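Side-chain contacts in Baccell_00875 (Bacteroides cellulosilyticus DSM 14838, PDB 5NO8), which probably acts as a polysaccharide lyase that removes the L-rhamnose caps linked to glucuronic acid on arabinogalactan proteins: residues Lys46-Ser51 / Ala178-Asp183; Ala210-Arg215 / Gly597-Lys602. One frame throughout, in Å; residues are numbered along the deposited sequence.

Contact 1: residues Lys46-Ser51 / Ala178-Asp183; sequences KGDNRS and AIRMGD
A salt bridge between Asp-48 and Arg-180 pins the loop after strand 40-45 to the end of strand 175-180, which lies next to edge strand 163-168 of an antiparallel sheet; the two side chains approach from opposite directions. Both terminal nitrogens of Arg-180 grip a single carboxylate oxygen, OD2 of Asp-48, NH2 at 3.0 Å and NH1 at 3.1 Å. That oxygen lies in the guanidinium plane, but the carboxylate is turned 78° against it: NH1 arrives on the syn side, NH2 from above the carboxylate plane. Because its chain bends at chi3 (-52°), Arg-180 can present its end to Asp-48 while NE donates to Phe-184 O, NH1 also to Asn-160 O and NH2 to Pro-186 O, so every guanidinium nitrogen is fixed in a buried place where arginine's many donors are well used.

Aspartate suits the other side because it serves its own loop too. It starts a type I beta turn closed by Ser-51 N to Asp-48 O, and within it OD1 of Asp-48 accepts from Arg-50 N at 3.0 Å, making an Asx turn. This leaves OD2 for the arginine and for Met-52 N. Arg-50 lays its CB obliquely against Arg-180, 3.7 Å from NH1, carbon against a guanidinium nitrogen. Its extended chain carries NE on to Asn-160 OD1, and the guanidinium makes a cation-pi contact with Phe-184.

Contact 2: residues Ala210-Arg215 / Gly597-Lys602; sequences ANSQTR and GHWFGK
Ser-212 and Trp-599 meet through one hydrogen bond: the indole NE1 donates to Ser-212 OG at 2.9 Å, with an angle of 154° at the hydrogen. The hydroxyl lies at the edge of the indole, 13° out of its plane, so the N-H is aimed at it only roughly. A serine fits here, for its short side chain offers a compact acceptor without covering the ring. Beside it, Asn-211 CB approaches the same edge at Trp-599 CZ2, 4.3 Å away, a loose contact made by the carbon of the side chain.

The indole is also met over one face by its helical neighbour. The imidazole of His-598 turns an edge to it, with CD2 3.7 Å above the ring plane of Trp-599 and over the centre, while His-598 ND1 is bonded to Glu-604 O. With CG of Trp-599 anti to the carbonyl carbon (chi1 -56°), the ring is set so that NE1 meets Ser-212 OG.

On the loop side, Gln-213 N bonds Ala-210 O at 2.8 Å, closing a turn, close to type II' in its backbone angles, that has Asn-211 and Ser-212 at its middle positions. Asn-211 O accepts from Arg-205, Gln-213 OE1 from Asn-539 N, and the Ser-212 side chain rests on Trp-595. Further on from Trp-599, Gly-601 has no side chain that would clash with Gly-597 O; the bond from Gly-601 N to that oxygen is weak.

The loop links strands 199-203 and 217-221, so the bond joins a beta-sheet connection to a short helix of the largely helical C-terminal part. A glycerol, probably from the crystallisation liquor, lies about 5 Å from the Trp-599 side chain, so a pocket may lie near this junction of the beta-rich and helical parts.

Overall arrangement
Both contacts tie a loop to an element distant in sequence, yet their chemistry differs. Contact 1, about 22 Å from the centre of the chain, is buried and ionic, its opposite charges paired and the remaining guanidinium donors of Arg-180 satisfied by backbone carbonyls; it lies within the N-terminal beta-rich part. Contact 2 is nearer the centre, about 13 Å away, but only partly buried, and relies on one neutral bond at an aromatic edge between beta-rich and helical parts. The centres of contact 1 and contact 2 are about 27 Å apart, and the two do not touch. The loop at Asp-150 links them: Met-181 in segment 178-183 packs on Asp-150, and Arg-215 in segment 210-215 forms a salt bridge with it.

Contact 1: residues Lys46-Ser51 / Ala178-Asp183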
loop_
_atom_site.group_PDB
_atom_site.type_symbol
_atom_site.label_atom_id
_atom_site.label_comp_id
_atom_site.label_asym_id
_atom_site.label_seq_id
_atom_site.Cartn_x
_atom_site.Cartn_y
_atom_site.Cartn_z
ATOM N N LYS A 46 15.236 23.385 8.696
ATOM C CA LYS A 46 16.049 24.548 8.322
ATOM C C LYS A 46 17.051 24.131 7.259
ATOM O O LYS A 46 17.782 23.158 7.439
ATOM C CB LYS A 46 16.780 25.101 9.527
ATOM C CG LYS A 46 17.394 26.468 9.278
ATOM C CD LYS A 46 18.550 26.685 10.226
ATOM C CE LYS A 46 19.223 28.021 9.978
ATOM N NZ LYS A 46 20.136 28.289 11.128
ATOM N N GLY A 47 17.058 24.848 6.141
ATOM C CA GLY A 47 17.961 24.519 5.038
ATOM C C GLY A 47 17.341 23.680 3.945
ATOM O O GLY A 47 17.995 23.393 2.948
ATOM N N ASP A 48 16.082 23.267 4.124
ATOM C CA ASP A 48 15.313 22.699 3.038
ATOM C C ASP A 48 14.962 23.848 2.106
ATOM O O ASP A 48 14.142 24.698 2.473
ATOM C CB ASP A 48 14.026 22.056 3.572
ATOM C CG ASP A 48 13.171 21.440 2.480
ATOM O OD1 ASP A 48 13.599 21.419 1.303
ATOM O OD2 ASP A 48 12.035 21.005 2.805
ATOM N N ASN A 49 15.562 23.868 0.913
ATOM C CA ASN A 49 15.273 24.930 -0.088
ATOM C C ASN A 49 13.830 24.941 -0.582
ATOM O O ASN A 49 13.362 25.972 -1.079
ATOM C CB ASN A 49 16.194 24.785 -1.319
ATOM C CG ASN A 49 17.649 25.039 -0.992
ATOM O OD1 ASN A 49 17.973 25.750 -0.045
ATOM N ND2 ASN A 49 18.529 24.474 -1.789
ATOM N N ARG A 50 13.127 23.806 -0.466
ATOM C CA ARG A 50 11.725 23.743 -0.810
ATOM C C ARG A 50 10.790 24.194 0.317
ATOM O O ARG A 50 9.603 24.362 0.072
ATOM C CB ARG A 50 11.368 22.337 -1.289
ATOM C CG ARG A 50 12.184 21.886 -2.501
ATOM C CD ARG A 50 11.965 20.421 -2.833
ATOM N NE ARG A 50 12.512 20.097 -4.160
ATOM C CZ ARG A 50 13.802 19.868 -4.428
ATOM N NH1 ARG A 50 14.722 19.919 -3.475
ATOM N NH2 ARG A 50 14.178 19.586 -5.684
ATOM N N SER A 51 11.315 24.354 1.535
ATOM C CA SER A 51 10.579 24.886 2.688
ATOM C C SER A 51 9.283 24.102 2.973
ATOM O O SER A 51 8.241 24.668 3.282
ATOM C CB SER A 51 10.276 26.381 2.489
ATOM O OG SER A 51 11.487 27.114 2.402
ATOM N N ALA A 178 9.111 9.447 6.972
ATOM C CA ALA A 178 8.397 10.264 6.035
ATOM C C ALA A 178 9.314 10.685 4.901
ATOM O O ALA A 178 10.237 11.461 5.088
ATOM C CB ALA A 178 7.807 11.455 6.745
ATOM N N ILE A 179 9.063 10.115 3.723
ATOM C CA ILE A 179 9.909 10.320 2.552
ATOM C C ILE A 179 9.233 11.306 1.619
ATOM O O ILE A 179 8.125 11.080 1.162
ATOM C CB ILE A 179 10.174 8.982 1.836
ATOM C CG1 ILE A 179 10.890 7.991 2.761
ATOM C CG2 ILE A 179 10.962 9.195 0.557
ATOM C CD1 ILE A 179 12.247 8.420 3.261
ATOM N N ARG A 180 9.878 12.434 1.368
ATOM C CA ARG A 180 9.358 13.399 0.414
ATOM C C ARG A 180 9.083 12.692 -0.902
ATOM O O ARG A 180 9.896 11.882 -1.358
ATOM C CB ARG A 180 10.348 14.547 0.198
ATOM C CG ARG A 180 9.761 15.750 -0.535
ATOM C CD ARG A 180 10.898 16.648 -0.998
ATOM N NE ARG A 180 11.808 16.993 0.093
ATOM C CZ ARG A 180 11.812 18.121 0.804
ATOM N NH1 ARG A 180 10.972 19.113 0.558
ATOM N NH2 ARG A 180 12.690 18.254 1.781
ATOM N N MET A 181 7.931 12.959 -1.493
ATOM C CA MET A 181 7.438 12.108 -2.587
ATOM C C MET A 181 8.348 12.130 -3.826
ATOM O O MET A 181 8.502 11.107 -4.514
ATOM C CB MET A 181 5.984 12.414 -2.937
ATOM C CG MET A 181 5.005 12.179 -1.785
ATOM S SD MET A 181 3.316 12.382 -2.310
ATOM C CE MET A 181 2.417 12.095 -0.782
ATOM N N GLY A 182 9.005 13.258 -4.069
ATOM C CA GLY A 182 10.007 13.351 -5.147
ATOM C C GLY A 182 11.358 12.764 -4.824
ATOM O O GLY A 182 12.265 12.848 -5.633
ATOM N N ASP A 183 11.518 12.228 -3.617
ATOM C CA ASP A 183 12.762 11.663 -3.122
ATOM C C ASP A 183 13.864 12.667 -2.812
ATOM O O ASP A 183 14.966 12.257 -2.481
ATOM C CB ASP A 183 13.306 10.546 -4.035
ATOM C CG ASP A 183 14.296 9.632 -3.317
ATOM O OD1 ASP A 183 13.962 9.148 -2.219
ATOM O OD2 ASP A 183 15.402 9.414 -3.837
#

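Contact 2: residues Ala210-Arg215 / Gly597-Lys602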
loop_
_atom_site.group_PDB
_atom_site.type_symbol
_atom_site.label_atom_id
_atom_site.label_comp_id
_atom_site.label_asym_id
_atom_site.label_seq_id
_atom_site.Cartn_x
_atom_site.Cartn_y
_atom_site.Cartn_z
ATOM N N ALA A 210 -12.289 15.125 0.174
ATOM C CA ALA A 210 -11.271 14.954 -0.842
ATOM C C ALA A 210 -11.065 13.490 -1.290
ATOM O O ALA A 210 -10.103 13.226 -1.991
ATOM C CB ALA A 210 -9.960 15.602 -0.425
ATOM N N ASN A 211 -12.020 12.600 -0.982
ATOM C CA ASN A 211 -12.111 11.245 -1.573
ATOM C C ASN A 211 -10.731 10.560 -1.569
ATOM O O ASN A 211 -10.137 10.466 -0.502
ATOM C CB ASN A 211 -12.847 11.253 -2.949
ATOM C CG ASN A 211 -12.222 12.192 -3.973
ATOM O OD1 ASN A 211 -12.507 13.411 -3.985
ATOM N ND2 ASN A 211 -11.389 11.635 -4.865
ATOM N N SER A 212 -10.208 10.126 -2.723
ATOM C CA SER A 212 -8.921 9.444 -2.821
ATOM C C SER A 212 -7.674 10.306 -2.673
ATOM O O SER A 212 -6.558 9.764 -2.621
ATOM C CB SER A 212 -8.852 8.720 -4.190
ATOM O OG SER A 212 -10.076 8.012 -4.453
ATOM N N GLN A 213 -7.832 11.637 -2.612
ATOM C CA GLN A 213 -6.718 12.556 -2.803
ATOM C C GLN A 213 -5.986 12.939 -1.516
ATOM O O GLN A 213 -5.095 13.791 -1.530
ATOM C CB GLN A 213 -7.205 13.848 -3.479
ATOM C CG GLN A 213 -8.177 13.689 -4.636
ATOM C CD GLN A 213 -7.641 12.808 -5.746
ATOM O OE1 GLN A 213 -6.429 12.649 -5.912
ATOM N NE2 GLN A 213 -8.549 12.247 -6.526
ATOM N N THR A 214 -6.359 12.305 -0.403
ATOM C CA THR A 214 -5.688 12.537 0.850
ATOM C C THR A 214 -5.660 11.273 1.663
ATOM O O THR A 214 -6.620 10.544 1.637
ATOM C CB THR A 214 -6.400 13.612 1.674
ATOM O OG1 THR A 214 -5.697 13.781 2.903
ATOM C CG2 THR A 214 -7.862 13.266 1.986
ATOM N N ARG A 215 -4.582 11.073 2.411
ATOM C CA ARG A 215 -4.490 9.939 3.295
ATOM C C ARG A 215 -5.296 10.181 4.559
ATOM O O ARG A 215 -5.580 9.251 5.313
ATOM C CB ARG A 215 -3.054 9.638 3.621
ATOM C CG ARG A 215 -2.852 8.253 4.204
ATOM C CD ARG A 215 -1.442 7.819 4.049
ATOM N NE ARG A 215 -1.198 6.560 4.733
ATOM C CZ ARG A 215 0.010 6.103 5.006
ATOM N NH1 ARG A 215 1.109 6.796 4.644
ATOM N NH2 ARG A 215 0.130 4.946 5.652
ATOM N N GLY A 597 -10.615 0.301 -1.047
ATOM C CA GLY A 597 -11.678 -0.250 -0.222
ATOM C C GLY A 597 -13.010 0.445 -0.411
ATOM O O GLY A 597 -14.066 -0.180 -0.285
ATOM N N HIS A 598 -12.961 1.743 -0.704
ATOM C CA HIS A 598 -14.175 2.505 -0.934
ATOM C C HIS A 598 -14.810 2.145 -2.286
ATOM O O HIS A 598 -15.990 1.804 -2.359
ATOM C CB HIS A 598 -13.929 4.019 -0.902
ATOM C CG HIS A 598 -15.189 4.804 -1.098
ATOM N ND1 HIS A 598 -16.142 4.936 -0.108
ATOM C CD2 HIS A 598 -15.701 5.412 -2.199
ATOM C CE1 HIS A 598 -17.172 5.624 -0.582
ATOM N NE2 HIS A 598 -16.927 5.926 -1.848
ATOM N N TRP A 599 -14.014 2.246 -3.335
ATOM C CA TRP A 599 -14.520 2.134 -4.717
ATOM C C TRP A 599 -14.830 0.693 -5.116
ATOM O O TRP A 599 -15.702 0.469 -5.946
ATOM C CB TRP A 599 -13.523 2.730 -5.708
ATOM C CG TRP A 599 -13.173 4.143 -5.406
ATOM C CD1 TRP A 599 -11.980 4.613 -4.915
ATOM C CD2 TRP A 599 -14.025 5.282 -5.559
ATOM N NE1 TRP A 599 -12.047 5.972 -4.740
ATOM C CE2 TRP A 599 -13.282 6.416 -5.137
ATOM C CE3 TRP A 599 -15.345 5.457 -6.017
ATOM C CZ2 TRP A 599 -13.821 7.720 -5.147
ATOM C CZ3 TRP A 599 -15.888 6.758 -6.029
ATOM C CH2 TRP A 599 -15.121 7.871 -5.590
ATOM N N PHE A 600 -14.110 -0.270 -4.539
ATOM C CA PHE A 600 -14.211 -1.686 -4.946
ATOM C C PHE A 600 -14.781 -2.648 -3.909
ATOM O O PHE A 600 -15.284 -3.710 -4.270
ATOM C CB PHE A 600 -12.839 -2.152 -5.421
ATOM C CG PHE A 600 -12.377 -1.441 -6.655
ATOM C CD1 PHE A 600 -11.693 -0.240 -6.574
ATOM C CD2 PHE A 600 -12.677 -1.947 -7.917
ATOM C CE1 PHE A 600 -11.291 0.427 -7.717
ATOM C CE2 PHE A 600 -12.275 -1.283 -9.056
ATOM C CZ PHE A 600 -11.597 -0.085 -8.960
ATOM N N GLY A 601 -14.748 -2.285 -2.630
ATOM C CA GLY A 601 -15.094 -3.217 -1.565
ATOM C C GLY A 601 -16.545 -3.180 -1.167
ATOM O O GLY A 601 -17.249 -2.181 -1.416
ATOM N N LYS A 602 -16.988 -4.250 -0.522
ATOM C CA LYS A 602 -18.298 -4.294 0.100
ATOM C C LYS A 602 -18.468 -3.265 1.227
ATOM O O LYS A 602 -19.544 -2.681 1.374
ATOM C CB LYS A 602 -18.576 -5.671 0.706
ATOM C CG LYS A 602 -20.043 -5.833 1.096
ATOM C CD LYS A 602 -20.348 -7.259 1.499
ATOM C CE LYS A 602 -21.835 -7.507 1.657
ATOM N NZ LYS A 602 -22.052 -8.802 2.364
#